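Local structure of predicted sugar phosphatases of the HAD superfamily (Cytophaga hutchinsonii, 2HX1) at residues 37-42 with 70-75; 101-106 with 151-156; 134-139 with 197-202. The protein is probably a magnesium-dependent sugar phosphatase of the HAD superfamily, hydrolysing phosphate esters, although its natural substrate is not established. All coordinates share one frame; numbering follows the deposited sequence.

In the fold
Contact 1 lies in the HAD core domain, whose six-stranded parallel sheet carries the magnesium site of Asp20, Phe22 and Asp233; the side chain of Phe39 is about 13 Å from the metal. Contacts 2 and 3 belong to the second domain, built on a five-stranded parallel sheet and consistent with the cap domain of such phosphatases. Their centres are about 10 Å apart, while that of contact 1 lies about 37 Å from contact 2 and 34 Å from contact 3, across the centre of the chain. Strands 98-103 and 133-138 are neighbours, with Ala101 O 2.7 Å from Val137 N, and Thr153 CG2 packs 3.4 Å from Leu136 CD2, joining the helix of contact 2 to contact 3.

Contact 1: residues 37-42 with 70-75; sequences NTFDYL and LGLFSI
Phe39 leaves its helix with CG anti to its own carbonyl carbon (chi1 -71°), which swings the benzyl group out to the loop 70-75, while Ile75, with CG1 beside its backbone N and chi2 -75°, turns its terminal methyl to the ring. CD1 of Ile75 sits over one face of Phe39, 3.7 Å from the ring centroid and 21° off the ring normal, a CH-pi contact. The methyl is displaced somewhat toward the rim, and its nearest ring atom is CE1 of Phe39, 3.5 Å from Ile75 CD1. Leu72 comes from the same side of the ring plane, at the CD2-CE2 flank. One of its methyls, CD2, comes obliquely to the ring atoms CD2 and CE2 of Phe39, with Leu72 CD2 to Phe39 CE2 at 3.8 Å, and the two side chains cross at about a right angle. Nearer the helix backbone, Ser74 OG lies 3.8 Å from Phe39 CB, a van der Waals touch and not a polar one.

These residues tie helix 35-44 to the connection that leads from helix 60-69 to the edge strand 80-82 of the Rossmann-like HAD core. Helix 60-69 ends in a Schellman motif with Gly71 at positive phi, where a CB would collide with the carbonyl O of Leu70. An inverse gamma turn centred on Leu72 follows directly, and its side chain points back to helix 35-44. No hydrogen bond joins the two segments. Tyr49 of strand 48-53 meets the Phe39 ring edge-to-face and also touches Ile75, while Tyr67 of helix 60-69 touches both Leu72 and Ile75. Ile75 O accepts a hydrogen bond from His68 NE2, tying the backbone of Ile75 to the last turn of helix 60-69.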
loop_
_atom_site.group_PDB
_atom_site.type_symbol
_atom_site.label_atom_id
_atom_site.label_comp_id
_atom_site.label_asym_id
_atom_site.label_seq_id
_atom_site.Cartn_x
_atom_site.Cartn_y
_atom_site.Cartn_z
ATOM N N ASN A 37 28.668 24.456 20.228
ATOM C CA ASN A 37 30.025 24.548 19.660
ATOM C C ASN A 37 30.028 24.436 18.129
ATOM O O ASN A 37 30.799 25.129 17.438
ATOM C CB ASN A 37 30.956 23.523 20.314
ATOM C CG ASN A 37 31.067 23.726 21.845
ATOM O OD1 ASN A 37 31.222 24.858 22.326
ATOM N ND2 ASN A 37 30.965 22.643 22.600
ATOM N N THR A 38 29.137 23.610 17.579
ATOM C CA THR A 38 29.025 23.518 16.128
ATOM C C THR A 38 28.751 24.893 15.537
ATOM O O THR A 38 29.353 25.290 14.533
ATOM C CB THR A 38 27.924 22.562 15.685
ATOM O OG1 THR A 38 28.282 21.226 16.050
ATOM C CG2 THR A 38 27.745 22.641 14.198
ATOM N N PHE A 39 27.856 25.638 16.168
ATOM C CA PHE A 39 27.482 26.947 15.629
ATOM C C PHE A 39 28.562 28.007 15.876
ATOM O O PHE A 39 28.857 28.824 15.016
ATOM C CB PHE A 39 26.084 27.337 16.146
ATOM C CG PHE A 39 25.003 26.516 15.531
ATOM C CD1 PHE A 39 24.660 26.713 14.209
ATOM C CD2 PHE A 39 24.399 25.483 16.234
ATOM C CE1 PHE A 39 23.680 25.935 13.602
ATOM C CE2 PHE A 39 23.431 24.701 15.629
ATOM C CZ PHE A 39 23.075 24.932 14.317
ATOM N N ASP A 40 29.158 27.974 17.051
ATOM C CA ASP A 40 30.361 28.760 17.309
ATOM C C ASP A 40 31.425 28.461 16.236
ATOM O O ASP A 40 32.031 29.365 15.649
ATOM C CB ASP A 40 30.896 28.409 18.694
ATOM C CG ASP A 40 29.987 28.915 19.815
ATOM O OD1 ASP A 40 29.255 29.906 19.576
ATOM O OD2 ASP A 40 29.997 28.320 20.924
ATOM N N TYR A 41 31.627 27.179 15.942
ATOM C CA TYR A 41 32.659 26.801 14.972
ATOM C C TYR A 41 32.384 27.404 13.604
ATOM O O TYR A 41 33.268 27.999 12.989
ATOM C CB TYR A 41 32.786 25.282 14.849
ATOM C CG TYR A 41 33.910 24.818 13.951
ATOM C CD1 TYR A 41 35.228 24.833 14.384
ATOM C CD2 TYR A 41 33.651 24.341 12.661
ATOM C CE1 TYR A 41 36.272 24.388 13.544
ATOM C CE2 TYR A 41 34.670 23.900 11.834
ATOM C CZ TYR A 41 35.979 23.924 12.280
ATOM O OH TYR A 41 36.990 23.483 11.452
ATOM N N LEU A 42 31.158 27.247 13.108
ATOM C CA LEU A 42 30.868 27.712 11.755
ATOM C C LEU A 42 31.043 29.242 11.657
ATOM O O LEU A 42 31.528 29.747 10.639
ATOM C CB LEU A 42 29.459 27.297 11.318
ATOM C CG LEU A 42 29.191 25.796 11.202
ATOM C CD1 LEU A 42 27.698 25.533 11.150
ATOM C CD2 LEU A 42 29.903 25.230 9.989
ATOM N N LEU A 70 16.340 28.217 24.234
ATOM C CA LEU A 70 17.265 27.134 24.576
ATOM C C LEU A 70 18.741 27.597 24.624
ATOM O O LEU A 70 19.645 26.815 24.920
ATOM C CB LEU A 70 17.104 25.969 23.606
ATOM C CG LEU A 70 15.738 25.254 23.666
ATOM C CD1 LEU A 70 15.519 24.246 22.544
ATOM C CD2 LEU A 70 15.555 24.590 25.022
ATOM N N GLY A 71 18.979 28.860 24.323
ATOM C CA GLY A 71 20.295 29.446 24.504
ATOM C C GLY A 71 21.098 29.537 23.218
ATOM O O GLY A 71 22.190 30.093 23.222
ATOM N N LEU A 72 20.565 29.008 22.121
ATOM C CA LEU A 72 21.244 29.087 20.834
ATOM C C LEU A 72 20.872 30.408 20.150
ATOM O O LEU A 72 19.961 30.461 19.333
ATOM C CB LEU A 72 20.855 27.889 19.972
ATOM C CG LEU A 72 21.987 27.093 19.378
ATOM C CD1 LEU A 72 22.811 26.521 20.514
ATOM C CD2 LEU A 72 21.408 26.004 18.508
ATOM N N PHE A 73 21.597 31.470 20.479
ATOM C CA PHE A 73 21.230 32.799 20.039
ATOM C C PHE A 73 21.618 33.115 18.608
ATOM O O PHE A 73 21.004 33.981 17.991
ATOM C CB PHE A 73 21.785 33.847 21.013
ATOM C CG PHE A 73 21.322 33.637 22.424
ATOM C CD1 PHE A 73 19.977 33.804 22.753
ATOM C CD2 PHE A 73 22.207 33.232 23.420
ATOM C CE1 PHE A 73 19.518 33.585 24.054
ATOM C CE2 PHE A 73 21.763 33.018 24.737
ATOM C CZ PHE A 73 20.408 33.194 25.055
ATOM N N SER A 74 22.583 32.388 18.052
ATOM C CA SER A 74 23.050 32.698 16.711
ATOM C C SER A 74 22.076 32.272 15.619
ATOM O O SER A 74 22.182 32.753 14.496
ATOM C CB SER A 74 24.431 32.073 16.464
ATOM O OG SER A 74 24.408 30.664 16.607
ATOM N N ILE A 75 21.146 31.373 15.920
ATOM C CA ILE A 75 20.126 30.979 14.941
ATOM C C ILE A 75 19.113 32.115 14.812
ATOM O O ILE A 75 18.389 32.415 15.752
ATOM C CB ILE A 75 19.363 29.689 15.341
ATOM C CG1 ILE A 75 20.318 28.575 15.794
ATOM C CG2 ILE A 75 18.501 29.195 14.182
ATOM C CD1 ILE A 75 21.062 27.903 14.712
#

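Contact 2: residues 101-106 with 151-156; sequences AYLGTA and NKTVNL
In a parallel alpha/beta layer, strand 98-103 turns Ala101 and Leu103 toward helix 146-159, where Leu156 and Thr153 receive them. The branched end of Leu103 gathers at Thr153: CD1 of Leu103 is 3.5 Å from Thr153 OG1, and Leu103 CD2 approaches the same oxygen at 3.9 Å. This is an apolar group resting on a hydroxyl whose polar demand is met within its own helix, where Thr153 OG1 is hydrogen-bonded to Asp149 O one turn earlier. Placing OG1 beside the backbone N (chi1 -61°) serves both purposes, since the oxygen reaches back to that carbonyl and still faces Leu103.

The helix belongs to a beta-alpha-beta crossover, leading from strand 133-138 to the parallel strand 164-167 beside it, and its span also takes in the neighbouring strand 98-103. One turn on from Thr153, Leu156 extends with CG anti to the backbone N (chi1 176°), and its CD2 methyl reaches Ala101 CB at 4.1 Å, a loose apolar touch. All four side chains are buried, and Val122 fills in beside Leu103 and Thr153. Another side of the helix meets the second subunit: Asn151 OD1 accepts a hydrogen bond from Ile182 N of that chain, and Asn155 OD1 one from its Val180 N.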
loop_
_atom_site.group_PDB
_atom_site.type_symbol
_atom_site.label_atom_id
_atom_site.label_comp_id
_atom_site.label_asym_id
_atom_site.label_seq_id
_atom_site.Cartn_x
_atom_site.Cartn_y
_atom_site.Cartn_z
ATOM N N ALA A 101 -9.689 25.726 6.492
ATOM C CA ALA A 101 -9.913 24.910 7.691
ATOM C C ALA A 101 -8.573 24.311 8.152
ATOM O O ALA A 101 -7.692 24.022 7.338
ATOM C CB ALA A 101 -10.966 23.832 7.409
ATOM N N TYR A 102 -8.377 24.179 9.452
ATOM C CA TYR A 102 -7.136 23.607 9.923
ATOM C C TYR A 102 -7.316 22.628 11.061
ATOM O O TYR A 102 -8.245 22.724 11.842
ATOM C CB TYR A 102 -6.137 24.700 10.327
ATOM C CG TYR A 102 -6.482 25.491 11.587
ATOM C CD1 TYR A 102 -6.083 25.043 12.835
ATOM C CD2 TYR A 102 -7.176 26.708 11.507
ATOM C CE1 TYR A 102 -6.372 25.776 13.988
ATOM C CE2 TYR A 102 -7.465 27.435 12.627
ATOM C CZ TYR A 102 -7.063 26.970 13.871
ATOM O OH TYR A 102 -7.357 27.694 14.983
ATOM N N LEU A 103 -6.372 21.700 11.128
ATOM C CA LEU A 103 -6.199 20.815 12.244
ATOM C C LEU A 103 -4.907 21.212 12.955
ATOM O O LEU A 103 -3.818 21.112 12.402
ATOM C CB LEU A 103 -6.172 19.344 11.785
ATOM C CG LEU A 103 -7.487 18.695 11.360
ATOM C CD1 LEU A 103 -7.275 17.211 11.087
ATOM C CD2 LEU A 103 -8.628 18.908 12.391
ATOM N N GLY A 104 -5.045 21.701 14.184
ATOM C CA GLY A 104 -3.900 22.204 14.947
ATOM C C GLY A 104 -4.341 23.126 16.063
ATOM O O GLY A 104 -5.497 23.076 16.486
ATOM N N THR A 105 -3.406 23.965 16.525
ATOM C CA THR A 105 -3.640 24.987 17.538
ATOM C C THR A 105 -3.793 26.354 16.873
ATOM O O THR A 105 -3.307 26.595 15.765
ATOM C CB THR A 105 -2.449 25.091 18.544
ATOM O OG1 THR A 105 -1.205 25.225 17.826
ATOM C CG2 THR A 105 -2.377 23.880 19.479
ATOM N N ALA A 106 -4.454 27.267 17.580
ATOM C CA ALA A 106 -4.589 28.639 17.100
ATOM C C ALA A 106 -3.217 29.239 16.805
ATOM O O ALA A 106 -3.056 29.900 15.779
ATOM C CB ALA A 106 -5.369 29.503 18.130
ATOM N N ASN A 151 -13.093 12.534 12.119
ATOM C CA ASN A 151 -14.374 12.276 11.481
ATOM C C ASN A 151 -14.861 13.456 10.669
ATOM O O ASN A 151 -15.221 13.277 9.493
ATOM C CB ASN A 151 -15.421 11.828 12.491
ATOM C CG ASN A 151 -15.352 10.346 12.770
ATOM O OD1 ASN A 151 -15.583 9.533 11.866
ATOM N ND2 ASN A 151 -15.067 9.977 14.025
ATOM N N LYS A 152 -14.851 14.662 11.237
ATOM C CA LYS A 152 -15.306 15.838 10.454
ATOM C C LYS A 152 -14.412 16.084 9.229
ATOM O O LYS A 152 -14.899 16.496 8.208
ATOM C CB LYS A 152 -15.329 17.134 11.293
ATOM C CG LYS A 152 -16.565 17.339 12.164
ATOM C CD LYS A 152 -16.584 18.759 12.831
ATOM C CE LYS A 152 -17.996 19.403 12.759
ATOM N NZ LYS A 152 -18.255 20.537 13.724
ATOM N N THR A 153 -13.104 15.838 9.338
ATOM C CA THR A 153 -12.186 16.042 8.202
ATOM C C THR A 153 -12.454 15.040 7.081
ATOM O O THR A 153 -12.485 15.393 5.893
ATOM C CB THR A 153 -10.725 15.926 8.650
ATOM O OG1 THR A 153 -10.477 16.937 9.619
ATOM C CG2 THR A 153 -9.745 16.109 7.476
ATOM N N VAL A 154 -12.718 13.793 7.451
ATOM C CA VAL A 154 -13.130 12.812 6.452
ATOM C C VAL A 154 -14.354 13.334 5.699
ATOM O O VAL A 154 -14.363 13.362 4.463
ATOM C CB VAL A 154 -13.355 11.394 7.066
ATOM C CG1 VAL A 154 -14.164 10.452 6.136
ATOM C CG2 VAL A 154 -12.029 10.760 7.394
ATOM N N ASN A 155 -15.373 13.786 6.429
ATOM C CA ASN A 155 -16.579 14.258 5.783
ATOM C C ASN A 155 -16.395 15.570 4.996
ATOM O O ASN A 155 -17.003 15.748 3.940
ATOM C CB ASN A 155 -17.682 14.392 6.805
ATOM C CG ASN A 155 -18.194 13.043 7.262
ATOM O OD1 ASN A 155 -18.646 12.237 6.438
ATOM N ND2 ASN A 155 -18.091 12.776 8.565
ATOM N N LEU A 156 -15.541 16.462 5.507
ATOM C CA LEU A 156 -15.240 17.715 4.823
ATOM C C LEU A 156 -14.666 17.451 3.446
ATOM O O LEU A 156 -15.052 18.099 2.464
ATOM C CB LEU A 156 -14.226 18.517 5.626
ATOM C CG LEU A 156 -13.730 19.813 4.987
ATOM C CD1 LEU A 156 -14.904 20.781 4.689
ATOM C CD2 LEU A 156 -12.709 20.421 5.933
#

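Contact 3: residues 134-139 with 197-202; sequences NALVLL and RRFIRF. With EDO (1,2-ethanediol), chain M.
The Phe199 ring meets the methyls of Leu138 and Leu136 obliquely, with the outer atoms CE2 and CZ doing the touching. In the five-stranded parallel sheet, 133-138 and 199-202 are not neighbours but flank strand 164-167, so this is packing over an intervening strand. Leu138 makes the closer approach, its CD2 3.5 Å from Phe199 CE2. The other methyl, Leu138 CD1, stands 3.9 Å from the same CE2 of Phe199. Leu136 adds a looser touch, its CD2 4.4 Å from Phe199 CZ. A second flat group, the ring of Phe202, carries CG2 of Ile200, a neighbour within the same strand, over one face, 3.6 Å above its plane and displaced toward the rim.

Phe199 sets CG beside its backbone N (chi1 -75°), which carries the ring over Ala164 of the middle strand to the leucines beyond. The Leu138 side chain meets it at about a right angle. With an alanine in place of Leu138, both methyls at CE2 are gone, and the Phe199 ring would probably be left with a gap on that side and freer to tilt.

Glu192 OE2 accepts hydrogen bonds from the backbone N of both Arg198 and Phe199, and its OE1 forms a salt bridge with Arg201 NH2, so one carboxylate spans residues 198 to 201 of this edge segment. The third subunit lies against it, with its Lys244 NZ hydrogen-bonded to Arg201 O. A 1,2-ethanediol, probably from the crystallisation liquor, also sits at this interface: its O1 donates a hydrogen bond of 2.7 Å to Phe199 O, while its carbon C1 lies 3.7 Å from Arg197 NH1.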
loop_
_atom_site.group_PDB
_atom_site.type_symbol
_atom_site.label_atom_id
_atom_site.label_comp_id
_atom_site.label_asym_id
_atom_site.label_seq_id
_atom_site.Cartn_x
_atom_site.Cartn_y
_atom_site.Cartn_z
ATOM N N ASN A 134 -12.359 26.562 1.380
ATOM C CA ASN A 134 -11.661 26.427 0.096
ATOM C C ASN A 134 -10.342 25.688 0.208
ATOM O O ASN A 134 -9.693 25.407 -0.800
ATOM C CB ASN A 134 -11.448 27.820 -0.493
ATOM C CG ASN A 134 -12.757 28.520 -0.804
ATOM O OD1 ASN A 134 -13.780 27.880 -1.034
ATOM N ND2 ASN A 134 -12.734 29.829 -0.780
ATOM N N ALA A 135 -9.943 25.354 1.434
ATOM C CA ALA A 135 -8.758 24.518 1.642
ATOM C C ALA A 135 -8.752 23.963 3.059
ATOM O O ALA A 135 -9.400 24.501 3.976
ATOM C CB ALA A 135 -7.422 25.305 1.354
ATOM N N LEU A 136 -8.000 22.892 3.232
ATOM C CA LEU A 136 -7.764 22.301 4.542
ATOM C C LEU A 136 -6.263 22.225 4.756
ATOM O O LEU A 136 -5.558 21.699 3.895
ATOM C CB LEU A 136 -8.355 20.889 4.592
ATOM C CG LEU A 136 -7.932 20.011 5.773
ATOM C CD1 LEU A 136 -8.516 20.598 7.072
ATOM C CD2 LEU A 136 -8.371 18.564 5.547
ATOM N N VAL A 137 -5.776 22.718 5.891
ATOM C CA VAL A 137 -4.361 22.502 6.273
ATOM C C VAL A 137 -4.206 21.740 7.572
ATOM O O VAL A 137 -4.888 22.024 8.550
ATOM C CB VAL A 137 -3.589 23.820 6.332
ATOM C CG1 VAL A 137 -3.616 24.434 4.986
ATOM C CG2 VAL A 137 -4.213 24.792 7.341
ATOM N N LEU A 138 -3.320 20.752 7.567
ATOM C CA LEU A 138 -2.931 20.013 8.773
ATOM C C LEU A 138 -1.612 20.604 9.329
ATOM O O LEU A 138 -0.594 20.634 8.639
ATOM C CB LEU A 138 -2.816 18.508 8.466
ATOM C CG LEU A 138 -4.054 17.672 8.822
ATOM C CD1 LEU A 138 -5.289 18.343 8.233
ATOM C CD2 LEU A 138 -3.921 16.242 8.335
ATOM N N LEU A 139 -1.660 21.139 10.554
ATOM C CA LEU A 139 -0.548 21.967 11.089
ATOM C C LEU A 139 0.115 21.388 12.346
ATOM O O LEU A 139 1.329 21.555 12.540
ATOM C CB LEU A 139 -1.030 23.386 11.422
ATOM C CG LEU A 139 -1.577 24.235 10.272
ATOM C CD1 LEU A 139 -2.270 25.427 10.857
ATOM C CD2 LEU A 139 -0.446 24.678 9.329
ATOM N N ARG A 197 -4.934 8.324 -1.045
ATOM C CA ARG A 197 -3.994 9.449 -1.135
ATOM C C ARG A 197 -4.744 10.707 -1.528
ATOM O O ARG A 197 -5.616 10.690 -2.402
ATOM C CB ARG A 197 -2.916 9.166 -2.179
ATOM C CG ARG A 197 -1.947 10.322 -2.425
ATOM C CD ARG A 197 -0.614 9.826 -2.978
ATOM N NE ARG A 197 -0.762 9.193 -4.291
ATOM C CZ ARG A 197 -0.540 9.786 -5.464
ATOM N NH1 ARG A 197 -0.142 11.057 -5.519
ATOM N NH2 ARG A 197 -0.710 9.099 -6.598
ATOM N N ARG A 198 -4.393 11.813 -0.903
ATOM C CA ARG A 198 -5.280 12.964 -0.936
ATOM C C ARG A 198 -4.607 14.260 -0.471
ATOM O O ARG A 198 -5.139 15.340 -0.747
ATOM C CB ARG A 198 -6.539 12.655 -0.087
ATOM C CG ARG A 198 -7.597 13.803 0.017
ATOM C CD ARG A 198 -8.389 13.943 -1.250
ATOM N NE ARG A 198 -9.525 14.860 -1.131
ATOM C CZ ARG A 198 -9.435 16.181 -1.201
ATOM N NH1 ARG A 198 -8.263 16.757 -1.346
ATOM N NH2 ARG A 198 -10.533 16.927 -1.101
ATOM N N PHE A 199 -3.470 14.156 0.243
ATOM C CA PHE A 199 -2.741 15.331 0.717
ATOM C C PHE A 199 -1.631 15.728 -0.227
ATOM O O PHE A 199 -0.898 14.886 -0.744
ATOM C CB PHE A 199 -2.197 15.142 2.132
ATOM C CG PHE A 199 -3.252 15.245 3.173
ATOM C CD1 PHE A 199 -4.127 14.188 3.392
ATOM C CD2 PHE A 199 -3.412 16.395 3.894
ATOM C CE1 PHE A 199 -5.142 14.284 4.333
ATOM C CE2 PHE A 199 -4.445 16.519 4.837
ATOM C CZ PHE A 199 -5.299 15.468 5.061
ATOM N N ILE A 200 -1.595 17.024 -0.502
ATOM C CA ILE A 200 -0.417 17.684 -1.048
ATOM C C ILE A 200 0.555 17.812 0.108
ATOM O O ILE A 200 0.234 18.417 1.149
ATOM C CB ILE A 200 -0.713 19.109 -1.564
ATOM C CG1 ILE A 200 -1.764 19.098 -2.700
ATOM C CG2 ILE A 200 0.600 19.740 -2.081
ATOM C CD1 ILE A 200 -2.731 20.280 -2.701
ATOM N N ARG A 201 1.728 17.224 -0.059
ATOM C CA ARG A 201 2.756 17.245 0.968
ATOM C C ARG A 201 3.922 18.160 0.575
ATOM O O ARG A 201 4.468 18.020 -0.496
ATOM C CB ARG A 201 3.257 15.820 1.175
ATOM C CG ARG A 201 2.258 14.967 2.002
ATOM C CD ARG A 201 2.609 13.510 2.001
ATOM N NE ARG A 201 1.650 12.749 2.808
ATOM C CZ ARG A 201 1.809 12.413 4.088
ATOM N NH1 ARG A 201 2.904 12.760 4.766
ATOM N NH2 ARG A 201 0.857 11.712 4.706
ATOM N N PHE A 202 4.291 19.083 1.454
ATOM C CA PHE A 202 5.371 20.040 1.185
ATOM C C PHE A 202 6.547 19.727 2.062
ATOM O O PHE A 202 6.385 19.314 3.228
ATOM C CB PHE A 202 4.918 21.475 1.459
ATOM C CG PHE A 202 3.884 22.003 0.458
ATOM C CD1 PHE A 202 4.129 21.954 -0.907
ATOM C CD2 PHE A 202 2.707 22.573 0.897
ATOM C CE1 PHE A 202 3.207 22.466 -1.828
ATOM C CE2 PHE A 202 1.782 23.087 -0.014
ATOM C CZ PHE A 202 2.039 23.026 -1.370
HETATM C C1 EDO M . -1.821 14.087 -4.237
HETATM O O1 EDO M . -0.755 14.017 -3.278
HETATM C C2 EDO M . -2.934 14.984 -3.708
HETATM O O2 EDO M . -4.195 14.347 -3.916
#